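PDB 5B04: translation initiation factor eIF2B subunit delta from Schizosaccharomyces pombe, which acts as a component of the eIF2B complex, which catalyses the exchange of GDP for GTP on the gamma subunit of initiation factor eIF2. Local coordinates for residues D269-L275 with R295-S301; G357-L363 with D433-L439; V336-G342 with V370-C375. All coordinates share one frame; numbering follows the deposited sequence.

Contact 1: D269-L275 with R295-S301; sequences DVILTYL and RVVVVDS
Val270 and Arg295 stand side by side near the N-terminal ends of two paired parallel strands, on the face of the sheet that also carries Leu272, Val297, Tyr274 and Val299. Arg295 sets CG between its backbone N and carbonyl carbon (chi1 59°) and then runs extended to NE, which carries the guanidinium alongside the valine. Val270 CG1 sits over the centre of that flat group, and Val270 CG2 lies 3.5 Å from Arg295 NE. The two methyls pack on one flat face of the guanidinium and leave its in-plane N-H groups to polar partners; NH1 forms a salt bridge with Glu335. Further along, Val270 CG1 reaches Val297 CG2 at 3.7 Å. Val299 divides its branches: CG2 meets Leu272 CD2 at 3.7 Å, while CG1 touches Tyr274 CD1 at 3.8 Å. Tyr274 turns a ring edge to the carbonyl of Val299, and its OH approaches Ser301 CB at 3.7 Å.

On the other face Thr273 directs CG2 at Val296 CG1, 3.6 Å away, and also touches Val298 CG2. Beta-branched residues suit this place because they fill the interstrand space close to the backbone. Six backbone hydrogen bonds join the two segments, the last from Leu275 N, just past its strand, to Val299 O. Asp300 OD2 bonds Tyr323 OH, while OD1, beside Leu275 CD2, accepts the backbone N-H groups of Ser301 and Gly307.

The strands belong to a beta-alpha-beta unit built through helix 278-289. Strand 338-342 flanks 269-274 and strand 320-325 flanks 294-300; helix 306-316 covers Val296 and Val298, while Ile361 of helix 358-367 packs on Leu272, Tyr274 and Val299.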
loop_
_atom_site.group_PDB
_atom_site.type_symbol
_atom_site.label_atom_id
_atom_site.label_comp_id
_atom_site.label_asym_id
_atom_site.label_seq_id
_atom_site.Cartn_x
_atom_site.Cartn_y
_atom_site.Cartn_z
ATOM N N ASP G 269 33.872 -5.208 11.753
ATOM C CA ASP G 269 32.597 -5.378 11.067
ATOM C C ASP G 269 31.826 -6.589 11.578
ATOM O O ASP G 269 32.408 -7.627 11.890
ATOM C CB ASP G 269 32.811 -5.511 9.556
ATOM C CG ASP G 269 32.728 -4.181 8.833
ATOM O OD1 ASP G 269 32.155 -3.227 9.400
ATOM O OD2 ASP G 269 33.229 -4.092 7.692
ATOM N N VAL G 270 30.510 -6.437 11.666
ATOM C CA VAL G 270 29.621 -7.556 11.939
ATOM C C VAL G 270 28.751 -7.775 10.707
ATOM O O VAL G 270 27.786 -7.045 10.475
ATOM C CB VAL G 270 28.745 -7.309 13.179
ATOM C CG1 VAL G 270 27.818 -8.488 13.416
ATOM C CG2 VAL G 270 29.617 -7.060 14.399
ATOM N N ILE G 271 29.108 -8.780 9.917
ATOM C CA ILE G 271 28.532 -8.964 8.592
ATOM C C ILE G 271 27.420 -10.010 8.567
ATOM O O ILE G 271 27.574 -11.108 9.098
ATOM C CB ILE G 271 29.624 -9.357 7.582
ATOM C CG1 ILE G 271 30.670 -8.245 7.490
ATOM C CG2 ILE G 271 29.025 -9.647 6.219
ATOM C CD1 ILE G 271 31.833 -8.572 6.590
ATOM N N LEU G 272 26.300 -9.657 7.942
ATOM C CA LEU G 272 25.157 -10.555 7.850
ATOM C C LEU G 272 25.073 -11.211 6.477
ATOM O O LEU G 272 24.936 -10.531 5.460
ATOM C CB LEU G 272 23.859 -9.798 8.153
ATOM C CG LEU G 272 22.578 -10.582 8.469
ATOM C CD1 LEU G 272 21.610 -9.699 9.236
ATOM C CD2 LEU G 272 21.901 -11.118 7.212
ATOM N N THR G 273 25.056 -12.526 6.458
ATOM C CA THR G 273 24.807 -13.240 5.241
ATOM C C THR G 273 23.600 -14.090 5.451
ATOM O O THR G 273 23.442 -14.634 6.505
ATOM C CB THR G 273 25.945 -14.168 4.904
ATOM O OG1 THR G 273 25.566 -14.977 3.795
ATOM C CG2 THR G 273 26.221 -15.038 6.051
ATOM N N TYR G 274 22.751 -14.201 4.446
ATOM C CA TYR G 274 21.531 -14.952 4.580
ATOM C C TYR G 274 21.717 -16.225 3.791
ATOM O O TYR G 274 22.229 -16.220 2.713
ATOM C CB TYR G 274 20.378 -14.049 4.204
ATOM C CG TYR G 274 19.045 -14.704 4.084
ATOM C CD1 TYR G 274 18.544 -15.498 5.072
ATOM C CD2 TYR G 274 18.286 -14.503 2.992
ATOM C CE1 TYR G 274 17.317 -16.085 4.949
ATOM C CE2 TYR G 274 17.071 -15.091 2.864
ATOM C CZ TYR G 274 16.597 -15.874 3.846
ATOM O OH TYR G 274 15.380 -16.431 3.690
ATOM N N LEU G 275 21.262 -17.326 4.342
ATOM C CA LEU G 275 21.322 -18.594 3.670
ATOM C C LEU G 275 22.683 -19.154 3.293
ATOM O O LEU G 275 23.553 -19.214 4.115
ATOM C CB LEU G 275 20.308 -18.525 2.573
ATOM C CG LEU G 275 18.948 -18.380 3.229
ATOM C CD1 LEU G 275 17.869 -18.175 2.205
ATOM C CD2 LEU G 275 18.627 -19.605 4.031
ATOM N N ARG G 295 33.225 -10.600 12.392
ATOM C CA ARG G 295 32.430 -11.784 12.678
ATOM C C ARG G 295 31.200 -11.810 11.780
ATOM O O ARG G 295 30.731 -10.767 11.323
ATOM C CB ARG G 295 32.031 -11.840 14.155
ATOM C CG ARG G 295 31.220 -10.659 14.656
ATOM C CD ARG G 295 30.923 -10.817 16.140
ATOM N NE ARG G 295 30.249 -9.654 16.707
ATOM C CZ ARG G 295 28.949 -9.604 16.981
ATOM N NH1 ARG G 295 28.178 -10.657 16.738
ATOM N NH2 ARG G 295 28.419 -8.504 17.499
ATOM N N VAL G 296 30.692 -13.009 11.521
ATOM C CA VAL G 296 29.592 -13.189 10.584
ATOM C C VAL G 296 28.293 -13.559 11.293
ATOM O O VAL G 296 28.284 -14.396 12.193
ATOM C CB VAL G 296 29.926 -14.279 9.540
ATOM C CG1 VAL G 296 28.750 -14.508 8.601
ATOM C CG2 VAL G 296 31.171 -13.899 8.758
ATOM N N VAL G 297 27.200 -12.923 10.889
ATOM C CA VAL G 297 25.878 -13.313 11.358
ATOM C C VAL G 297 25.143 -14.065 10.258
ATOM O O VAL G 297 24.858 -13.507 9.198
ATOM C CB VAL G 297 25.041 -12.103 11.798
ATOM C CG1 VAL G 297 23.612 -12.531 12.089
ATOM C CG2 VAL G 297 25.664 -11.442 13.015
ATOM N N VAL G 298 24.848 -15.335 10.509
ATOM C CA VAL G 298 24.151 -16.161 9.532
ATOM C C VAL G 298 22.666 -16.254 9.853
ATOM O O VAL G 298 22.279 -16.737 10.917
ATOM C CB VAL G 298 24.742 -17.579 9.466
ATOM C CG1 VAL G 298 23.918 -18.452 8.531
ATOM C CG2 VAL G 298 26.194 -17.529 9.017
ATOM N N VAL G 299 21.837 -15.783 8.927
ATOM C CA VAL G 299 20.391 -15.856 9.082
ATOM C C VAL G 299 19.829 -17.006 8.255
ATOM O O VAL G 299 20.042 -17.070 7.044
ATOM C CB VAL G 299 19.709 -14.540 8.666
ATOM C CG1 VAL G 299 18.199 -14.682 8.724
ATOM C CG2 VAL G 299 20.175 -13.398 9.556
ATOM N N ASP G 300 19.115 -17.912 8.913
ATOM C CA ASP G 300 18.566 -19.084 8.243
ATOM C C ASP G 300 17.048 -18.994 8.140
ATOM O O ASP G 300 16.436 -18.079 8.692
ATOM C CB ASP G 300 18.970 -20.358 8.986
ATOM C CG ASP G 300 19.132 -21.546 8.061
ATOM O OD1 ASP G 300 18.619 -21.493 6.923
ATOM O OD2 ASP G 300 19.779 -22.533 8.472
ATOM N N SER G 301 16.443 -19.944 7.432
ATOM C CA SER G 301 14.993 -19.972 7.274
ATOM C C SER G 301 14.474 -21.371 6.948
ATOM O O SER G 301 15.227 -22.240 6.512
ATOM C CB SER G 301 14.557 -18.992 6.185
ATOM O OG SER G 301 13.151 -19.024 6.012
#

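Contact 2: G357-L363 with D433-L439; sequences GTSLISL and DVTPPRL
The first turns of helix 358-363 run beside the end of strand 433-435, their directions 26° apart, and the backbones come together at Ser359 and Thr435, whose CA atoms are 4.6 Å apart. Asp433 holds CG anti to its backbone N, which brings the carboxylate across to the start of the helix. There OD2 accepts the N-H of Ser359 at 2.8 Å, met from above the carboxylate plane, 39° out of it. An acid suits this position: an N-H in the first turn has no acceptor within the helix, and the positive end of the helix dipole would probably favour the negative charge. Ser359 OG also bonds OD2, although its modelled length is doubtfully short, and OD1 is taken by Ser389.

Thr435 fits between the helical serines. Its OG1 lies 3.4 Å from Ser359 CA, and its CG2 rests 3.6 Å from Ser362 CB. Ser362 turns its hydroxyl back to Thr358 O at 3.0 Å, above the carbonyl plane, so that this oxygen accepts both OG and the backbone N of Ser362. An alanine here would lack the hydroxyl and is likely to leave Thr358 O with its helical bond alone and a small gap beside Thr435 CG2. One turn past Ser359, Leu439 CD1 meets Leu363 CD1 at 4.0 Å, so the contact passes from polar to apolar.

Strand 352-355 pairs with strand 425-435, and Leu352 packs on Thr358 and Thr435. The helix lies on strands 269-274 and 338-342, while Phe271 and His308 of the eIF2B beta subunit pack against Ser359 and Leu363, respectively.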
loop_
_atom_site.group_PDB
_atom_site.type_symbol
_atom_site.label_atom_id
_atom_site.label_comp_id
_atom_site.label_asym_id
_atom_site.label_seq_id
_atom_site.Cartn_x
_atom_site.Cartn_y
_atom_site.Cartn_z
ATOM N N GLY G 357 13.553 -14.853 1.469
ATOM C CA GLY G 357 13.572 -13.973 2.626
ATOM C C GLY G 357 14.466 -12.755 2.490
ATOM O O GLY G 357 14.578 -11.952 3.418
ATOM N N THR G 358 15.088 -12.609 1.325
ATOM C CA THR G 358 16.114 -11.592 1.109
ATOM C C THR G 358 15.601 -10.157 1.262
ATOM O O THR G 358 16.306 -9.297 1.793
ATOM C CB THR G 358 16.748 -11.752 -0.285
ATOM O OG1 THR G 358 17.165 -13.111 -0.466
ATOM C CG2 THR G 358 17.951 -10.836 -0.438
ATOM N N SER G 359 14.381 -9.899 0.802
ATOM C CA SER G 359 13.798 -8.561 0.909
ATOM C C SER G 359 13.597 -8.154 2.363
ATOM O O SER G 359 13.777 -6.989 2.719
ATOM C CB SER G 359 12.467 -8.491 0.169
ATOM O OG SER G 359 11.578 -9.474 0.666
ATOM N N LEU G 360 13.214 -9.116 3.196
ATOM C CA LEU G 360 13.039 -8.866 4.621
ATOM C C LEU G 360 14.370 -8.498 5.265
ATOM O O LEU G 360 14.429 -7.629 6.135
ATOM C CB LEU G 360 12.430 -10.086 5.314
ATOM C CG LEU G 360 10.929 -10.284 5.100
ATOM C CD1 LEU G 360 10.473 -11.620 5.663
ATOM C CD2 LEU G 360 10.147 -9.141 5.729
ATOM N N ILE G 361 15.436 -9.164 4.827
ATOM C CA ILE G 361 16.784 -8.842 5.279
ATOM C C ILE G 361 17.121 -7.397 4.936
ATOM O O ILE G 361 17.593 -6.636 5.781
ATOM C CB ILE G 361 17.839 -9.771 4.642
ATOM C CG1 ILE G 361 17.523 -11.239 4.935
ATOM C CG2 ILE G 361 19.234 -9.411 5.131
ATOM C CD1 ILE G 361 17.719 -11.631 6.381
ATOM N N SER G 362 16.859 -7.025 3.688
ATOM C CA SER G 362 17.189 -5.696 3.190
ATOM C C SER G 362 16.293 -4.617 3.788
ATOM O O SER G 362 16.730 -3.485 3.999
ATOM C CB SER G 362 17.091 -5.668 1.665
ATOM O OG SER G 362 17.807 -6.747 1.091
ATOM N N LEU G 363 15.039 -4.968 4.058
ATOM C CA LEU G 363 14.083 -4.013 4.610
ATOM C C LEU G 363 14.438 -3.629 6.043
ATOM O O LEU G 363 14.552 -2.446 6.365
ATOM C CB LEU G 363 12.663 -4.578 4.556
ATOM C CG LEU G 363 11.565 -3.685 5.140
ATOM C CD1 LEU G 363 11.607 -2.297 4.518
ATOM C CD2 LEU G 363 10.199 -4.317 4.943
ATOM N N ASP G 433 12.256 -13.959 -4.375
ATOM C CA ASP G 433 11.878 -12.725 -3.705
ATOM C C ASP G 433 12.421 -11.499 -4.435
ATOM O O ASP G 433 13.613 -11.425 -4.732
ATOM C CB ASP G 433 12.398 -12.758 -2.269
ATOM C CG ASP G 433 11.757 -11.724 -1.384
ATOM O OD1 ASP G 433 10.699 -11.179 -1.760
ATOM O OD2 ASP G 433 12.312 -11.474 -0.295
ATOM N N VAL G 434 11.548 -10.539 -4.719
ATOM C CA VAL G 434 11.959 -9.321 -5.411
ATOM C C VAL G 434 12.216 -8.184 -4.428
ATOM O O VAL G 434 11.286 -7.642 -3.831
ATOM C CB VAL G 434 10.906 -8.871 -6.440
ATOM C CG1 VAL G 434 11.330 -7.564 -7.094
ATOM C CG2 VAL G 434 10.693 -9.951 -7.488
ATOM N N THR G 435 13.486 -7.828 -4.266
ATOM C CA THR G 435 13.869 -6.747 -3.367
ATOM C C THR G 435 13.983 -5.429 -4.127
ATOM O O THR G 435 14.841 -5.288 -4.997
ATOM C CB THR G 435 15.206 -7.043 -2.664
ATOM O OG1 THR G 435 15.222 -8.401 -2.207
ATOM C CG2 THR G 435 15.401 -6.107 -1.483
ATOM N N PRO G 436 13.115 -4.461 -3.796
ATOM C CA PRO G 436 13.056 -3.150 -4.455
ATOM C C PRO G 436 14.397 -2.419 -4.453
ATOM O O PRO G 436 15.161 -2.551 -3.496
ATOM C CB PRO G 436 12.014 -2.383 -3.628
ATOM C CG PRO G 436 11.890 -3.140 -2.347
ATOM C CD PRO G 436 12.134 -4.566 -2.704
ATOM N N PRO G 437 14.676 -1.654 -5.521
ATOM C CA PRO G 437 15.943 -0.942 -5.730
ATOM C C PRO G 437 16.303 0.006 -4.589
ATOM O O PRO G 437 17.482 0.143 -4.260
ATOM C CB PRO G 437 15.691 -0.154 -7.018
ATOM C CG PRO G 437 14.635 -0.920 -7.724
ATOM C CD PRO G 437 13.749 -1.458 -6.648
ATOM N N ARG G 438 15.299 0.641 -3.992
ATOM C CA ARG G 438 15.534 1.615 -2.930
ATOM C C ARG G 438 16.105 0.977 -1.666
ATOM O O ARG G 438 16.566 1.679 -0.766
ATOM C CB ARG G 438 14.239 2.358 -2.592
ATOM C CG ARG G 438 13.016 1.465 -2.460
ATOM C CD ARG G 438 11.884 2.189 -1.748
ATOM N NE ARG G 438 10.618 1.466 -1.840
ATOM C CZ ARG G 438 9.542 1.744 -1.111
ATOM N NH1 ARG G 438 9.580 2.726 -0.220
ATOM N NH2 ARG G 438 8.432 1.035 -1.263
ATOM N N LEU G 439 16.073 -0.350 -1.601
ATOM C CA LEU G 439 16.575 -1.062 -0.433
ATOM C C LEU G 439 17.973 -1.626 -0.667
ATOM O O LEU G 439 18.619 -2.097 0.268
ATOM C CB LEU G 439 15.611 -2.181 -0.038
ATOM C CG LEU G 439 14.257 -1.704 0.491
ATOM C CD1 LEU G 439 13.407 -2.874 0.959
ATOM C CD2 LEU G 439 14.449 -0.692 1.611
#

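Contact 3: V336-G342 with V370-C375; sequences VTKIFLG and VPVIAC
Cys375 N donates to Leu341 O at 2.6 Å, a nearly straight bond (168°) in a parallel ladder. Leu341 N bonds Ile373 O at 2.8 Å, and Ile373 N bonds Ile339 O. At the entry Pro371, which has no N-H to offer, still supplies its carbonyl to Ile339 N at 3.2 Å.

Ile373 and Phe340 point the same way on one face of the sheet. With CG1 anti to its carbonyl carbon, Ile373 carries CD1 over the ring of Phe340, 4.0 Å from its centroid and 27° off the normal, a CH-pi contact. Cys375 SG approaches the same ring obliquely, 5.5 Å from the centroid, as a sulfur-aromatic neighbour. The broad ring suits this place because it can take contacts from two residues of the adjacent strand. On the opposite face Leu341 CD1 meets Val372 CG1 at 3.6 Å; Val370, in the loop before its strand, lays CG1 against Ile339 CG1 at 3.6 Å. Val370 CG1 also packs against Thr337 O, ahead of the first bridge.

Helix 358-367 covers the Ile339, Leu341 and Val372 face, whereas Val280 and Thr279 of helix 278-289 lie against Phe340 and Cys375. Parallel strands 320-325, 294-300, 269-274, 338-342, 372-375 and 442-445 lie side by side with helices on both faces, the 3-2-1-4-5-6 order of a Rossmann-like alpha/beta domain, consistent with the class of this initiation factor family.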
loop_
_atom_site.group_PDB
_atom_site.type_symbol
_atom_site.label_atom_id
_atom_site.label_comp_id
_atom_site.label_asym_id
_atom_site.label_seq_id
_atom_site.Cartn_x
_atom_site.Cartn_y
_atom_site.Cartn_z
ATOM N N VAL G 336 24.476 -5.943 13.701
ATOM C CA VAL G 336 24.995 -5.966 12.336
ATOM C C VAL G 336 25.429 -4.585 11.847
ATOM O O VAL G 336 24.737 -3.592 12.071
ATOM C CB VAL G 336 23.943 -6.537 11.363
ATOM C CG1 VAL G 336 24.506 -6.634 9.955
ATOM C CG2 VAL G 336 23.469 -7.899 11.841
ATOM N N THR G 337 26.578 -4.532 11.177
ATOM C CA THR G 337 27.079 -3.287 10.603
ATOM C C THR G 337 27.037 -3.309 9.076
ATOM O O THR G 337 26.977 -2.258 8.438
ATOM C CB THR G 337 28.522 -2.995 11.056
ATOM O OG1 THR G 337 29.388 -4.052 10.620
ATOM C CG2 THR G 337 28.594 -2.874 12.569
ATOM N N LYS G 338 27.073 -4.505 8.495
ATOM C CA LYS G 338 27.021 -4.654 7.041
ATOM C C LYS G 338 26.259 -5.907 6.616
ATOM O O LYS G 338 26.322 -6.941 7.280
ATOM C CB LYS G 338 28.434 -4.687 6.452
ATOM C CG LYS G 338 29.072 -3.319 6.290
ATOM C CD LYS G 338 30.449 -3.417 5.657
ATOM C CE LYS G 338 31.087 -2.044 5.528
ATOM N NZ LYS G 338 31.287 -1.399 6.855
ATOM N N ILE G 339 25.544 -5.803 5.500
ATOM C CA ILE G 339 24.789 -6.927 4.957
ATOM C C ILE G 339 25.259 -7.267 3.548
ATOM O O ILE G 339 25.287 -6.406 2.668
ATOM C CB ILE G 339 23.278 -6.631 4.925
ATOM C CG1 ILE G 339 22.756 -6.364 6.336
ATOM C CG2 ILE G 339 22.519 -7.786 4.290
ATOM C CD1 ILE G 339 21.334 -5.855 6.371
ATOM N N PHE G 340 25.628 -8.527 3.337
ATOM C CA PHE G 340 26.094 -8.979 2.032
ATOM C C PHE G 340 25.135 -9.999 1.433
ATOM O O PHE G 340 24.784 -10.989 2.075
ATOM C CB PHE G 340 27.498 -9.575 2.139
ATOM C CG PHE G 340 28.587 -8.546 2.245
ATOM C CD1 PHE G 340 28.688 -7.735 3.362
ATOM C CD2 PHE G 340 29.513 -8.393 1.226
ATOM C CE1 PHE G 340 29.689 -6.789 3.461
ATOM C CE2 PHE G 340 30.518 -7.450 1.320
ATOM C CZ PHE G 340 30.606 -6.646 2.440
ATOM N N LEU G 341 24.716 -9.751 0.196
ATOM C CA LEU G 341 23.739 -10.608 -0.460
ATOM C C LEU G 341 24.237 -11.138 -1.799
ATOM O O LEU G 341 24.815 -10.401 -2.597
ATOM C CB LEU G 341 22.427 -9.851 -0.666
ATOM C CG LEU G 341 21.804 -9.217 0.577
ATOM C CD1 LEU G 341 20.568 -8.419 0.203
ATOM C CD2 LEU G 341 21.466 -10.283 1.607
ATOM N N GLY G 342 24.011 -12.427 -2.031
ATOM C CA GLY G 342 24.241 -13.019 -3.333
ATOM C C GLY G 342 22.931 -12.993 -4.094
ATOM O O GLY G 342 21.862 -13.063 -3.491
ATOM N N VAL G 370 21.728 0.020 7.976
ATOM C CA VAL G 370 22.779 -0.896 7.552
ATOM C C VAL G 370 22.835 -1.002 6.030
ATOM O O VAL G 370 21.813 -1.240 5.385
ATOM C CB VAL G 370 22.574 -2.301 8.151
ATOM C CG1 VAL G 370 23.724 -3.215 7.768
ATOM C CG2 VAL G 370 22.439 -2.218 9.663
ATOM N N PRO G 371 24.031 -0.812 5.452
ATOM C CA PRO G 371 24.233 -0.926 4.004
ATOM C C PRO G 371 23.860 -2.302 3.460
ATOM O O PRO G 371 24.258 -3.320 4.026
ATOM C CB PRO G 371 25.734 -0.672 3.840
ATOM C CG PRO G 371 26.103 0.153 5.019
ATOM C CD PRO G 371 25.248 -0.357 6.143
ATOM N N VAL G 372 23.096 -2.321 2.374
ATOM C CA VAL G 372 22.746 -3.567 1.705
ATOM C C VAL G 372 23.594 -3.735 0.450
ATOM O O VAL G 372 23.464 -2.971 -0.507
ATOM C CB VAL G 372 21.254 -3.613 1.335
ATOM C CG1 VAL G 372 20.954 -4.837 0.486
ATOM C CG2 VAL G 372 20.397 -3.605 2.592
ATOM N N ILE G 373 24.466 -4.737 0.462
ATOM C CA ILE G 373 25.423 -4.931 -0.619
ATOM C C ILE G 373 25.102 -6.167 -1.451
ATOM O O ILE G 373 25.254 -7.298 -0.987
ATOM C CB ILE G 373 26.856 -5.047 -0.068
ATOM C CG1 ILE G 373 27.192 -3.819 0.782
ATOM C CG2 ILE G 373 27.853 -5.213 -1.203
ATOM C CD1 ILE G 373 28.545 -3.886 1.449
ATOM N N ALA G 374 24.661 -5.945 -2.684
ATOM C CA ALA G 374 24.316 -7.035 -3.587
ATOM C C ALA G 374 25.514 -7.458 -4.430
ATOM O O ALA G 374 26.108 -6.643 -5.136
ATOM C CB ALA G 374 23.156 -6.632 -4.483
ATOM N N CYS G 375 25.865 -8.737 -4.349
ATOM C CA CYS G 375 26.980 -9.280 -5.118
ATOM C C CYS G 375 26.477 -10.212 -6.214
ATOM O O CYS G 375 26.062 -11.338 -5.942
ATOM C CB CYS G 375 27.953 -10.022 -4.202
ATOM S SG CYS G 375 28.651 -9.002 -2.886
#

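Overall arrangement
Contacts 1 and 3 are neighbouring parts of one sheet, their centres about 9 Å apart: strand 269-274 lies next to strand 338-342, and Leu272 N probably bonds Lys338 O at 2.8 Å. Thr337 OG1 and Lys338 NZ both reach Asp269, tying the starts of the two pairs together. Contact 2 lies against this sheet, its centre about 15 Å from that of contact 1 and about 11 Å from that of contact 3. Its helix touches both, with Ile361 CG2 3.8 Å from Leu272 CD2 and Thr358 CG2 3.6 Å from Leu341 CD1. A phosphate ion, probably from the crystallisation liquor, lies about 5 Å from Gly342 in contact 3.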